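Local atomic coordinates of dihydropyrimidinase (PDB entry 3SFW), a protein that hydrolyses the cyclic amide ring of dihydropyrimidines, probably at its two-zinc centre, as a member of the amidohydrolase family. Residues A[48-53]-A[393-398]; A[84-89]-A[343-348]; A[4-9]-A[40-45]. All coordinates share one frame; numbering follows the deposited sequence.

Interaction 1: residues A[48-53]-A[393-398]; sequences YYLLPG and IVLFDP
Tyr49 and Phe396 face each other as a hydrogen-bonded antiparallel pair. Tyr49 N gives its proton to Phe396 O, and Phe396 N gives its own to Tyr49 O at 2.9 Å. Two residues on, Leu51 and Val394 repeat the exchange, with Leu51 N to Val394 O also at 2.9 Å and nearly straight at 170°. All four donors lie in the plane of the carbonyl they meet. Leu50 and Leu395 form the non-hydrogen-bonded pair between them. The CA of Leu50 adds a C-H...O contact to Val394 O. Strands 49-59 and 393-403 are thus neighbours in the mixed sheet that also holds strand 86-93. Here a strand of the N-terminal part of the chain pairs with one 340 residues later, consistent with the beta-sheet part that flanks the barrel in amidohydrolases.

Tyr49, Leu51, Val394 and Phe396 share one face of this sheet. Leu51 CG stands anti to its carbonyl carbon, chi1 -54°, and the CD1 methyl meets Phe396 CB at 3.7 Å. The Tyr49 ring crosses Pro398 at about a right angle, its CE2 being 3.7 Å from Pro398 CG. Helix 361-376 lies against this face through Leu361 and Phe364. On the other face Leu50 and Leu395 run side by side, with Leu50 CG 3.9 Å from Leu395 CD2. At the end of the pairing Tyr48 rests its CD1 on Asp397 CB at 3.7 Å, the ring and carboxylate planes being 49° apart. Asp397 OD1 is hydrogen-bonded to Thr399, and OD2 sits at the edge of the Tyr48 ring.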
ATOM      1  N   TYR A  48     -29.669 -20.945 -27.108  1.00 16.02           N
ATOM      2  CA  TYR A  48     -29.068 -21.153 -25.765  1.00 13.83           C
ATOM      3  C   TYR A  48     -27.549 -21.047 -25.818  1.00  9.77           C
ATOM      4  O   TYR A  48     -26.908 -21.425 -26.834  1.00 15.37           O
ATOM      5  CB  TYR A  48     -29.426 -22.548 -25.206  1.00 13.12           C
ATOM      6  CG  TYR A  48     -30.926 -22.847 -25.102  1.00 16.51           C
ATOM      7  CD1 TYR A  48     -31.876 -21.827 -24.942  1.00 15.80           C
ATOM      8  CD2 TYR A  48     -31.375 -24.152 -25.215  1.00 16.19           C
ATOM      9  CE1 TYR A  48     -33.263 -22.145 -24.844  1.00 16.61           C
ATOM     10  CE2 TYR A  48     -32.719 -24.462 -25.116  1.00 19.71           C
ATOM     11  CZ  TYR A  48     -33.647 -23.473 -24.944  1.00 18.67           C
ATOM     12  OH  TYR A  48     -34.981 -23.850 -24.804  1.00 18.64           O
ATOM     13  N   TYR A  49     -26.976 -20.694 -24.679  1.00 12.34           N
ATOM     14  CA  TYR A  49     -25.607 -21.051 -24.360  1.00 11.82           C
ATOM     15  C   TYR A  49     -25.506 -22.490 -23.781  1.00 14.21           C
ATOM     16  O   TYR A  49     -26.374 -22.928 -23.023  1.00 15.81           O
ATOM     17  CB  TYR A  49     -25.052 -20.113 -23.283  1.00 11.51           C
ATOM     18  CG  TYR A  49     -24.816 -18.705 -23.744  1.00 13.75           C
ATOM     19  CD1 TYR A  49     -24.074 -18.446 -24.904  1.00 18.09           C
ATOM     20  CD2 TYR A  49     -25.339 -17.620 -23.023  1.00 15.08           C
ATOM     21  CE1 TYR A  49     -23.865 -17.135 -25.315  1.00 18.33           C
ATOM     22  CE2 TYR A  49     -25.127 -16.312 -23.428  1.00 16.21           C
ATOM     23  CZ  TYR A  49     -24.452 -16.084 -24.603  1.00 18.45           C
ATOM     24  OH  TYR A  49     -24.207 -14.780 -24.963  1.00 20.34           O
ATOM     25  N   LEU A  50     -24.447 -23.206 -24.154  1.00 12.55           N
ATOM     26  CA  LEU A  50     -24.039 -24.427 -23.437  1.00 10.97           C
ATOM     27  C   LEU A  50     -22.931 -23.993 -22.483  1.00 14.37           C
ATOM     28  O   LEU A  50     -21.840 -23.594 -22.934  1.00 13.38           O
ATOM     29  CB  LEU A  50     -23.466 -25.475 -24.393  1.00 12.44           C
ATOM     30  CG  LEU A  50     -24.408 -26.218 -25.336  1.00 16.98           C
ATOM     31  CD1 LEU A  50     -25.142 -25.317 -26.202  1.00 21.90           C
ATOM     32  CD2 LEU A  50     -23.712 -27.322 -26.157  1.00 12.78           C
ATOM     33  N   LEU A  51     -23.189 -24.111 -21.188  1.00 11.77           N
ATOM     34  CA  LEU A  51     -22.208 -23.744 -20.137  1.00 11.06           C
ATOM     35  C   LEU A  51     -21.706 -24.985 -19.457  1.00 11.66           C
ATOM     36  O   LEU A  51     -22.481 -25.920 -19.259  1.00 13.26           O
ATOM     37  CB  LEU A  51     -22.883 -22.861 -19.087  1.00 14.41           C
ATOM     38  CG  LEU A  51     -23.580 -21.608 -19.643  1.00 14.94           C
ATOM     39  CD1 LEU A  51     -24.288 -20.836 -18.528  1.00 15.68           C
ATOM     40  CD2 LEU A  51     -22.547 -20.714 -20.335  1.00 14.86           C
ATOM     41  N   PRO A  52     -20.426 -25.008 -19.039  1.00 10.83           N
ATOM     42  CA  PRO A  52     -20.036 -26.066 -18.093  1.00 10.60           C
ATOM     43  C   PRO A  52     -20.883 -25.934 -16.830  1.00 10.19           C
ATOM     44  O   PRO A  52     -21.121 -24.811 -16.357  1.00 11.51           O
ATOM     45  CB  PRO A  52     -18.546 -25.750 -17.776  1.00 11.16           C
ATOM     46  CG  PRO A  52     -18.083 -24.871 -18.953  1.00  9.71           C
ATOM     47  CD  PRO A  52     -19.343 -24.030 -19.259  1.00 11.58           C
ATOM     48  N   GLY A  53     -21.332 -27.052 -16.281  1.00 10.22           N
ATOM     49  CA  GLY A  53     -22.214 -26.972 -15.107  1.00 11.79           C
ATOM     50  C   GLY A  53     -21.492 -26.207 -14.033  1.00 10.64           C
ATOM     51  O   GLY A  53     -20.301 -26.421 -13.815  1.00 12.26           O
ATOM     52  N   ILE A 393     -23.407 -30.257 -18.249  1.00 11.87           N
ATOM     53  CA  ILE A 393     -23.639 -29.168 -19.157  1.00 11.53           C
ATOM     54  C   ILE A 393     -24.983 -28.515 -18.831  1.00 12.54           C
ATOM     55  O   ILE A 393     -25.966 -29.200 -18.539  1.00 12.10           O
ATOM     56  CB  ILE A 393     -23.660 -29.707 -20.621  1.00 11.12           C
ATOM     57  CG1 ILE A 393     -22.279 -30.261 -20.958  1.00 14.35           C
ATOM     58  CG2 ILE A 393     -24.093 -28.549 -21.653  1.00 11.66           C
ATOM     59  CD1 ILE A 393     -22.233 -31.010 -22.290  1.00 13.86           C
ATOM     60  N   VAL A 394     -25.021 -27.189 -18.933  1.00 13.35           N
ATOM     61  CA  VAL A 394     -26.255 -26.427 -18.727  1.00 10.95           C
ATOM     62  C   VAL A 394     -26.667 -25.788 -20.038  1.00 13.43           C
ATOM     63  O   VAL A 394     -25.844 -25.142 -20.708  1.00 13.59           O
ATOM     64  CB  VAL A 394     -26.040 -25.332 -17.665  1.00 11.22           C
ATOM     65  CG1 VAL A 394     -27.297 -24.481 -17.519  1.00 10.76           C
ATOM     66  CG2 VAL A 394     -25.678 -25.986 -16.330  1.00 13.07           C
ATOM     67  N   LEU A 395     -27.946 -25.952 -20.416  1.00 11.64           N
ATOM     68  CA  LEU A 395     -28.495 -25.193 -21.508  1.00 13.18           C
ATOM     69  C   LEU A 395     -29.154 -23.956 -20.913  1.00 12.61           C
ATOM     70  O   LEU A 395     -30.091 -24.082 -20.110  1.00 12.58           O
ATOM     71  CB  LEU A 395     -29.550 -26.034 -22.262  1.00 12.26           C
ATOM     72  CG  LEU A 395     -29.067 -27.334 -22.927  1.00 19.38           C
ATOM     73  CD1 LEU A 395     -30.069 -27.791 -24.000  1.00 18.44           C
ATOM     74  CD2 LEU A 395     -27.722 -27.253 -23.453  1.00 23.24           C
ATOM     75  N   PHE A 396     -28.598 -22.772 -21.226  1.00  8.16           N
ATOM     76  CA  PHE A 396     -28.963 -21.531 -20.524  1.00 12.88           C
ATOM     77  C   PHE A 396     -29.510 -20.519 -21.541  1.00 14.86           C
ATOM     78  O   PHE A 396     -28.876 -20.264 -22.597  1.00 13.87           O
ATOM     79  CB  PHE A 396     -27.701 -20.965 -19.835  1.00 12.34           C
ATOM     80  CG  PHE A 396     -27.965 -19.756 -18.992  1.00 10.76           C
ATOM     81  CD1 PHE A 396     -28.380 -19.897 -17.651  1.00 14.62           C
ATOM     82  CD2 PHE A 396     -27.698 -18.480 -19.488  1.00 15.83           C
ATOM     83  CE1 PHE A 396     -28.615 -18.773 -16.860  1.00 16.71           C
ATOM     84  CE2 PHE A 396     -27.882 -17.348 -18.675  1.00 14.65           C
ATOM     85  CZ  PHE A 396     -28.328 -17.495 -17.369  1.00 14.98           C
ATOM     86  N   ASP A 397     -30.728 -20.024 -21.293  1.00 11.17           N
ATOM     87  CA  ASP A 397     -31.344 -19.019 -22.160  1.00 14.61           C
ATOM     88  C   ASP A 397     -31.155 -17.611 -21.598  1.00 12.91           C
ATOM     89  O   ASP A 397     -31.731 -17.238 -20.590  1.00 13.69           O
ATOM     90  CB  ASP A 397     -32.834 -19.335 -22.397  1.00 15.70           C
ATOM     91  CG  ASP A 397     -33.490 -18.399 -23.409  1.00 16.83           C
ATOM     92  OD1 ASP A 397     -32.935 -17.324 -23.677  1.00 16.76           O
ATOM     93  OD2 ASP A 397     -34.591 -18.746 -23.933  1.00 18.79           O
ATOM     94  N   PRO A 398     -30.227 -16.849 -22.197  1.00 13.98           N
ATOM     95  CA  PRO A 398     -29.829 -15.565 -21.594  1.00 15.72           C
ATOM     96  C   PRO A 398     -30.909 -14.461 -21.758  1.00 17.59           C
ATOM     97  O   PRO A 398     -30.803 -13.387 -21.152  1.00 17.81           O
ATOM     98  CB  PRO A 398     -28.556 -15.207 -22.381  1.00 15.43           C
ATOM     99  CG  PRO A 398     -28.793 -15.848 -23.755  1.00 16.98           C
ATOM    100  CD  PRO A 398     -29.532 -17.126 -23.476  1.00 16.35           C
TER

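Interaction 2: residues A[84-89]-A[343-348]; sequences GGTTSI and EDRMTI
Gly84 lies against the backbone of Glu343, and its CA makes a C-H...O contact of 3.0 Å with Glu343 O. A side chain on Gly84 would run into that carbonyl, so the close approach depends on the glycine. Gly84 O lies 3.3 Å from Met346 CB. The same oxygen is hydrogen-bonded to two waters. The second water also bonds to Glu343 O and accepts from Thr347 N at 2.9 Å, so it joins the loop to the first turn of helix 345-354. Glu343 OE1 is hydrogen-bonded to His410 N.

Gly85 follows with positive phi and ends helix 74-83 in a Schellman motif. The chain then enters strand 86-93. This helix-to-strand turn belongs to the alpha/beta barrel of the amidohydrolase fold. Gly85 O is 3.8 Å from Met346 CG, and the bends at chi2 and chi3 of Met346 bring its CE near the same oxygen.

Thr86 carries the direct polar link. Its OG1 accepts from Arg345 NH2 at 2.8 Å, with an N-H...O angle of 162°. The oxygen sits at the guanidinium edge, only 8° out of the plane. The bend at chi3 (63°) of Arg345 carries the group round to this threonine. Met346 SD lies over one guanidinium face, 4.0 Å above the plane and offset toward the rim. Arg345 NH1 bonds to Val312 O and Thr368 O. A leucine in place of Arg345 would probably leave Thr86 OG1 without this donor and those two carbonyls without their NH1 bonds. The first water, bound to Gly84 O, is also hydrogen-bonded to Thr86 OG1 at 3.0 Å.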
ATOM      1  N   GLY A  84     -30.729 -24.594 -10.494  1.00 10.86           N
ATOM      2  CA  GLY A  84     -29.993 -23.330 -10.533  1.00 10.90           C
ATOM      3  C   GLY A  84     -28.759 -23.349 -11.436  1.00 10.79           C
ATOM      4  O   GLY A  84     -28.039 -22.356 -11.510  1.00 10.82           O
ATOM      5  N   GLY A  85     -28.576 -24.456 -12.149  1.00  9.75           N
ATOM      6  CA  GLY A  85     -27.466 -24.578 -13.150  1.00  9.43           C
ATOM      7  C   GLY A  85     -26.152 -25.032 -12.558  1.00 12.29           C
ATOM      8  O   GLY A  85     -25.096 -24.889 -13.192  1.00 11.72           O
ATOM      9  N   THR A  86     -26.213 -25.666 -11.377  1.00  9.38           N
ATOM     10  CA  THR A  86     -24.999 -26.160 -10.700  1.00 11.13           C
ATOM     11  C   THR A  86     -25.043 -27.693 -10.724  1.00 11.22           C
ATOM     12  O   THR A  86     -26.028 -28.304 -10.304  1.00 12.89           O
ATOM     13  CB  THR A  86     -24.919 -25.597  -9.254  1.00 12.97           C
ATOM     14  OG1 THR A  86     -24.596 -24.203  -9.322  1.00 12.20           O
ATOM     15  CG2 THR A  86     -23.847 -26.323  -8.413  1.00 13.91           C
ATOM     16  N   THR A  87     -23.986 -28.309 -11.248  1.00  8.31           N
ATOM     17  CA  THR A  87     -23.928 -29.745 -11.426  1.00 10.25           C
ATOM     18  C   THR A  87     -23.001 -30.513 -10.436  1.00 11.09           C
ATOM     19  O   THR A  87     -22.997 -31.770 -10.431  1.00  9.62           O
ATOM     20  CB  THR A  87     -23.574 -30.126 -12.892  1.00 13.09           C
ATOM     21  OG1 THR A  87     -22.378 -29.439 -13.265  1.00 11.51           O
ATOM     22  CG2 THR A  87     -24.689 -29.715 -13.850  1.00 11.80           C
ATOM     23  N   SER A  88     -22.148 -29.789  -9.683  1.00 10.78           N
ATOM     24  CA  SER A  88     -21.319 -30.420  -8.651  1.00 10.04           C
ATOM     25  C   SER A  88     -21.275 -29.488  -7.467  1.00  9.77           C
ATOM     26  O   SER A  88     -21.312 -28.246  -7.640  1.00 11.67           O
ATOM     27  CB  SER A  88     -19.878 -30.598  -9.185  1.00 11.70           C
ATOM     28  OG  SER A  88     -19.869 -31.699 -10.043  1.00 15.44           O
ATOM     29  N   ILE A  89     -21.192 -30.055  -6.263  1.00 10.79           N
ATOM     30  CA  ILE A  89     -20.996 -29.269  -5.068  1.00  9.46           C
ATOM     31  C   ILE A  89     -19.837 -29.818  -4.265  1.00  9.12           C
ATOM     32  O   ILE A  89     -19.446 -30.997  -4.431  1.00 11.15           O
ATOM     33  CB  ILE A  89     -22.266 -29.297  -4.114  1.00 10.39           C
ATOM     34  CG1 ILE A  89     -22.581 -30.741  -3.658  1.00 12.77           C
ATOM     35  CG2 ILE A  89     -23.497 -28.686  -4.817  1.00 11.35           C
ATOM     36  CD1 ILE A  89     -23.629 -30.774  -2.555  1.00 12.03           C
ATOM     37  N   GLU A 343     -29.476 -21.929  -5.220  1.00  8.70           N
ATOM     38  CA  GLU A 343     -30.187 -22.033  -6.457  1.00 10.21           C
ATOM     39  C   GLU A 343     -29.964 -20.829  -7.384  1.00 13.88           C
ATOM     40  O   GLU A 343     -29.936 -20.971  -8.611  1.00 15.53           O
ATOM     41  CB  GLU A 343     -31.682 -22.177  -6.175  1.00  8.98           C
ATOM     42  CG  GLU A 343     -32.489 -22.440  -7.450  1.00 11.13           C
ATOM     43  CD  GLU A 343     -33.890 -22.978  -7.160  1.00 13.88           C
ATOM     44  OE1 GLU A 343     -34.174 -23.366  -6.002  1.00 15.48           O
ATOM     45  OE2 GLU A 343     -34.696 -23.030  -8.118  1.00 14.93           O
ATOM     46  N   ASP A 344     -29.700 -19.674  -6.798  1.00 13.12           N
ATOM     47  CA  ASP A 344     -29.655 -18.434  -7.601  1.00 10.00           C
ATOM     48  C   ASP A 344     -28.257 -17.961  -7.952  1.00 12.58           C
ATOM     49  O   ASP A 344     -28.086 -16.938  -8.689  1.00 12.63           O
ATOM     50  CB  ASP A 344     -30.488 -17.356  -6.946  1.00 10.02           C
ATOM     51  CG  ASP A 344     -31.932 -17.775  -6.832  1.00 14.97           C
ATOM     52  OD1 ASP A 344     -32.505 -18.219  -7.872  1.00 13.92           O
ATOM     53  OD2 ASP A 344     -32.436 -17.791  -5.695  1.00 13.37           O
ATOM     54  N   ARG A 345     -27.259 -18.726  -7.502  1.00 10.72           N
ATOM     55  CA  ARG A 345     -25.841 -18.297  -7.682  1.00  9.11           C
ATOM     56  C   ARG A 345     -25.526 -18.021  -9.170  1.00 12.66           C
ATOM     57  O   ARG A 345     -24.969 -16.938  -9.505  1.00 11.94           O
ATOM     58  CB  ARG A 345     -24.857 -19.370  -7.146  1.00 10.08           C
ATOM     59  CG  ARG A 345     -23.367 -18.997  -7.402  1.00 11.11           C
ATOM     60  CD  ARG A 345     -22.418 -20.112  -6.866  1.00 12.04           C
ATOM     61  NE  ARG A 345     -22.637 -21.359  -7.579  1.00 11.73           N
ATOM     62  CZ  ARG A 345     -21.718 -21.995  -8.305  1.00 10.70           C
ATOM     63  NH1 ARG A 345     -20.472 -21.504  -8.398  1.00 10.75           N
ATOM     64  NH2 ARG A 345     -22.060 -23.120  -8.955  1.00  9.05           N
ATOM     65  N   MET A 346     -25.792 -18.990 -10.052  1.00 10.27           N
ATOM     66  CA  MET A 346     -25.393 -18.847 -11.471  1.00  9.93           C
ATOM     67  C   MET A 346     -26.139 -17.663 -12.116  1.00 11.64           C
ATOM     68  O   MET A 346     -25.523 -16.834 -12.838  1.00 12.75           O
ATOM     69  CB  MET A 346     -25.696 -20.122 -12.254  1.00 11.43           C
ATOM     70  CG  MET A 346     -24.863 -21.337 -11.832  1.00 14.44           C
ATOM     71  SD  MET A 346     -23.143 -21.181 -12.316  1.00 17.91           S
ATOM     72  CE  MET A 346     -23.233 -21.557 -14.038  1.00 16.78           C
ATOM     73  N   THR A 347     -27.470 -17.626 -11.942  1.00 10.86           N
ATOM     74  CA  THR A 347     -28.276 -16.579 -12.615  1.00 11.76           C
ATOM     75  C   THR A 347     -27.944 -15.163 -12.138  1.00 12.13           C
ATOM     76  O   THR A 347     -27.810 -14.242 -12.961  1.00 12.17           O
ATOM     77  CB  THR A 347     -29.798 -16.803 -12.496  1.00 18.72           C
ATOM     78  OG1 THR A 347     -30.135 -18.030 -13.159  1.00 18.33           O
ATOM     79  CG2 THR A 347     -30.542 -15.651 -13.239  1.00 17.12           C
ATOM     80  N   ILE A 348     -27.709 -15.002 -10.844  1.00 11.54           N
ATOM     81  CA  ILE A 348     -27.319 -13.690 -10.317  1.00 10.92           C
ATOM     82  C   ILE A 348     -25.981 -13.233 -10.897  1.00 12.75           C
ATOM     83  O   ILE A 348     -25.835 -12.078 -11.291  1.00 11.88           O
ATOM     84  CB  ILE A 348     -27.304 -13.681  -8.791  1.00 13.92           C
ATOM     85  CG1 ILE A 348     -28.769 -13.815  -8.302  1.00 12.37           C
ATOM     86  CG2 ILE A 348     -26.646 -12.420  -8.235  1.00 12.22           C
ATOM     87  CD1 ILE A 348     -28.878 -13.915  -6.784  1.00 14.29           C
TER
HETATM   88  O   HOH W   1     -26.644 -22.059  -8.997  1.00 15.10           O
HETATM   89  O   HOH W   2     -29.150 -19.868 -11.075  1.00 15.78           O

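Interaction 3: residues A[4-9]-A[40-45]; sequences WIRNGT and AEVIDA
Trp4 sends its CG anti to the backbone N, chi1 -170°, which lays the indole alongside Val42. Trp4 CE3 then meets Val42 CG2 at 3.8 Å. Arg6, on the same face, has its CG anti to the carbonyl carbon (chi1 -55°), and its CD stands 3.6 Å above the centre of the Trp4 ring system. Val42 CG1 touches the same CD at 4.0 Å. The bend at chi3 (68°) then turns the guanidinium so that Trp4 CZ2 lies over one of its faces, while NE forms a salt bridge with Asp20.

Beneath these side chains the backbones pair in parallel. Trp4 N donates to Glu41 O, Trp4 O accepts from Ile43 N, Arg6 N donates to Ile43 O at 2.8 Å, and Arg6 O accepts from Ala45 N. On the other face Ile5 CG2 packs on Ala45 CB at 3.7 Å.

Strand 41-44 is an outer strand of a four-stranded mixed sheet within the chain, and strand 2-6 lies between it and strand 20-24. The Ile5 and Ile43 face turns inward: Ile5 reaches Leu50 of strand 49-59 and Ile23 of strand 20-24, and Ile43 reaches Phe436 of strand 435-439.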
ATOM      1  N   TRP A   4     -26.736 -35.673 -29.002  1.00 16.09           N
ATOM      2  CA  TRP A   4     -26.127 -34.739 -29.941  1.00 18.24           C
ATOM      3  C   TRP A   4     -26.799 -33.394 -29.732  1.00 17.15           C
ATOM      4  O   TRP A   4     -27.969 -33.196 -30.109  1.00 16.17           O
ATOM      5  CB  TRP A   4     -26.399 -35.239 -31.370  1.00 20.74           C
ATOM      6  CG  TRP A   4     -25.660 -34.559 -32.489  1.00 23.19           C
ATOM      7  CD1 TRP A   4     -24.580 -33.718 -32.404  1.00 23.32           C
ATOM      8  CD2 TRP A   4     -25.938 -34.719 -33.882  1.00 25.50           C
ATOM      9  NE1 TRP A   4     -24.201 -33.312 -33.679  1.00 24.55           N
ATOM     10  CE2 TRP A   4     -25.023 -33.913 -34.596  1.00 25.88           C
ATOM     11  CE3 TRP A   4     -26.869 -35.490 -34.602  1.00 27.24           C
ATOM     12  CZ2 TRP A   4     -25.003 -33.866 -36.009  1.00 28.43           C
ATOM     13  CZ3 TRP A   4     -26.877 -35.411 -35.992  1.00 26.25           C
ATOM     14  CH2 TRP A   4     -25.947 -34.609 -36.681  1.00 26.73           C
ATOM     15  N   ILE A   5     -26.118 -32.501 -29.000  1.00 14.53           N
ATOM     16  CA  ILE A   5     -26.667 -31.207 -28.692  1.00 16.27           C
ATOM     17  C   ILE A   5     -26.313 -30.242 -29.818  1.00 17.17           C
ATOM     18  O   ILE A   5     -25.105 -29.899 -30.018  1.00 17.60           O
ATOM     19  CB  ILE A   5     -26.131 -30.646 -27.349  1.00 13.79           C
ATOM     20  CG1 ILE A   5     -26.219 -31.690 -26.219  1.00 16.64           C
ATOM     21  CG2 ILE A   5     -26.812 -29.359 -26.986  1.00 14.29           C
ATOM     22  CD1 ILE A   5     -25.533 -31.207 -24.871  1.00 18.56           C
ATOM     23  N   ARG A   6     -27.334 -29.795 -30.540  1.00 15.52           N
ATOM     24  CA  ARG A   6     -27.122 -29.038 -31.808  1.00 17.28           C
ATOM     25  C   ARG A   6     -27.565 -27.583 -31.775  1.00 18.06           C
ATOM     26  O   ARG A   6     -28.539 -27.217 -31.100  1.00 17.54           O
ATOM     27  CB  ARG A   6     -27.862 -29.729 -32.966  1.00 19.49           C
ATOM     28  CG  ARG A   6     -27.500 -31.209 -33.142  1.00 19.81           C
ATOM     29  CD  ARG A   6     -27.950 -31.676 -34.511  1.00 24.62           C
ATOM     30  NE  ARG A   6     -27.144 -31.019 -35.539  1.00 27.84           N
ATOM     31  CZ  ARG A   6     -27.311 -31.200 -36.848  1.00 35.17           C
ATOM     32  NH1 ARG A   6     -28.277 -31.994 -37.287  1.00 34.72           N
ATOM     33  NH2 ARG A   6     -26.513 -30.575 -37.712  1.00 37.60           N
ATOM     34  N   ASN A   7     -26.825 -26.741 -32.491  1.00 15.98           N
ATOM     35  CA  ASN A   7     -27.272 -25.383 -32.775  1.00 15.94           C
ATOM     36  C   ASN A   7     -27.107 -24.402 -31.623  1.00 15.83           C
ATOM     37  O   ASN A   7     -27.689 -23.321 -31.671  1.00 17.16           O
ATOM     38  CB  ASN A   7     -28.753 -25.364 -33.210  1.00 22.16           C
ATOM     39  CG  ASN A   7     -29.047 -26.326 -34.337  1.00 34.57           C
ATOM     40  OD1 ASN A   7     -28.253 -26.451 -35.277  1.00 40.38           O
ATOM     41  ND2 ASN A   7     -30.212 -27.023 -34.261  1.00 36.63           N
ATOM     42  N   GLY A   8     -26.333 -24.780 -30.609  1.00 15.43           N
ATOM     43  CA  GLY A   8     -26.095 -23.909 -29.451  1.00 13.06           C
ATOM     44  C   GLY A   8     -24.746 -23.189 -29.558  1.00 16.10           C
ATOM     45  O   GLY A   8     -23.979 -23.432 -30.515  1.00 17.27           O
ATOM     46  N   THR A   9     -24.508 -22.271 -28.623  1.00 13.29           N
ATOM     47  CA  THR A   9     -23.216 -21.546 -28.501  1.00 11.99           C
ATOM     48  C   THR A   9     -22.498 -21.996 -27.230  1.00 12.47           C
ATOM     49  O   THR A   9     -23.017 -21.826 -26.128  1.00 15.52           O
ATOM     50  CB  THR A   9     -23.461 -20.074 -28.455  1.00 16.12           C
ATOM     51  OG1 THR A   9     -24.201 -19.702 -29.618  1.00 15.80           O
ATOM     52  CG2 THR A   9     -22.122 -19.266 -28.423  1.00 15.00           C
ATOM     53  N   ALA A  40     -27.914 -40.907 -32.357  1.00 31.82           N
ATOM     54  CA  ALA A  40     -27.881 -40.083 -31.150  1.00 26.84           C
ATOM     55  C   ALA A  40     -29.197 -39.376 -30.982  1.00 27.34           C
ATOM     56  O   ALA A  40     -29.844 -39.025 -31.967  1.00 29.32           O
ATOM     57  CB  ALA A  40     -26.732 -39.076 -31.195  1.00 24.53           C
ATOM     58  N   GLU A  41     -29.610 -39.177 -29.737  1.00 23.93           N
ATOM     59  CA  GLU A  41     -30.775 -38.321 -29.450  1.00 24.97           C
ATOM     60  C   GLU A  41     -30.422 -36.853 -29.742  1.00 23.33           C
ATOM     61  O   GLU A  41     -29.458 -36.327 -29.163  1.00 18.79           O
ATOM     62  CB  GLU A  41     -31.200 -38.454 -27.993  1.00 27.84           C
ATOM     63  CG  GLU A  41     -32.427 -37.554 -27.648  1.00 29.11           C
ATOM     64  CD  GLU A  41     -32.819 -37.560 -26.175  1.00 33.87           C
ATOM     65  OE1 GLU A  41     -32.034 -38.022 -25.303  1.00 33.79           O
ATOM     66  OE2 GLU A  41     -33.900 -37.017 -25.881  1.00 35.41           O
ATOM     67  N   VAL A  42     -31.179 -36.208 -30.632  1.00 22.14           N
ATOM     68  CA  VAL A  42     -30.906 -34.807 -30.972  1.00 21.57           C
ATOM     69  C   VAL A  42     -31.535 -33.888 -29.924  1.00 22.99           C
ATOM     70  O   VAL A  42     -32.724 -33.990 -29.632  1.00 20.34           O
ATOM     71  CB  VAL A  42     -31.366 -34.423 -32.416  1.00 24.62           C
ATOM     72  CG1 VAL A  42     -31.281 -32.921 -32.643  1.00 25.02           C
ATOM     73  CG2 VAL A  42     -30.520 -35.153 -33.476  1.00 25.07           C
ATOM     74  N   ILE A  43     -30.707 -33.035 -29.311  1.00 18.04           N
ATOM     75  CA  ILE A  43     -31.178 -32.021 -28.367  1.00 17.90           C
ATOM     76  C   ILE A  43     -31.001 -30.666 -29.035  1.00 20.15           C
ATOM     77  O   ILE A  43     -29.869 -30.264 -29.398  1.00 19.12           O
ATOM     78  CB  ILE A  43     -30.308 -32.016 -27.057  1.00 18.93           C
ATOM     79  CG1 ILE A  43     -30.147 -33.420 -26.450  1.00 22.54           C
ATOM     80  CG2 ILE A  43     -30.856 -31.036 -26.026  1.00 19.56           C
ATOM     81  CD1 ILE A  43     -31.392 -34.199 -26.345  1.00 25.40           C
ATOM     82  N   ASP A  44     -32.100 -29.958 -29.206  1.00 17.89           N
ATOM     83  CA  ASP A  44     -32.068 -28.663 -29.875  1.00 19.13           C
ATOM     84  C   ASP A  44     -31.699 -27.510 -28.912  1.00 19.68           C
ATOM     85  O   ASP A  44     -32.470 -27.171 -28.012  1.00 18.72           O
ATOM     86  CB  ASP A  44     -33.437 -28.422 -30.531  1.00 22.61           C
ATOM     87  CG  ASP A  44     -33.502 -27.131 -31.313  1.00 26.10           C
ATOM     88  OD1 ASP A  44     -32.497 -26.405 -31.391  1.00 23.06           O
ATOM     89  OD2 ASP A  44     -34.577 -26.829 -31.864  1.00 28.16           O
ATOM     90  N   ALA A  45     -30.504 -26.928 -29.095  1.00 17.40           N
ATOM     91  CA  ALA A  45     -30.030 -25.833 -28.228  1.00 15.52           C
ATOM     92  C   ALA A  45     -30.038 -24.474 -28.923  1.00 15.59           C
ATOM     93  O   ALA A  45     -29.380 -23.539 -28.478  1.00 14.55           O
ATOM     94  CB  ALA A  45     -28.616 -26.150 -27.674  1.00 15.22           C
TER

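In the fold
From the N terminus, interaction 3 closes first: strand 2-6 pairs with strand 41-44 around a short loop of strands without helices. The chain then passes directly into strand 49-59, where interaction 1 opens. That contact closes a far longer loop, since its partner strand 393-403 comes 340 residues later. Interaction 2 is nested inside this loop and joins the start of strand 86-93 to helix 345-354. Interactions 1 and 2 touch, and strands 49-59 and 86-93 are neighbours in one sheet. Interaction 3 meets interaction 1 through Thr9, whose backbone probably bonds to Tyr48 and Leu50, but stays about 11 Å from interaction 2 at the nearest atoms.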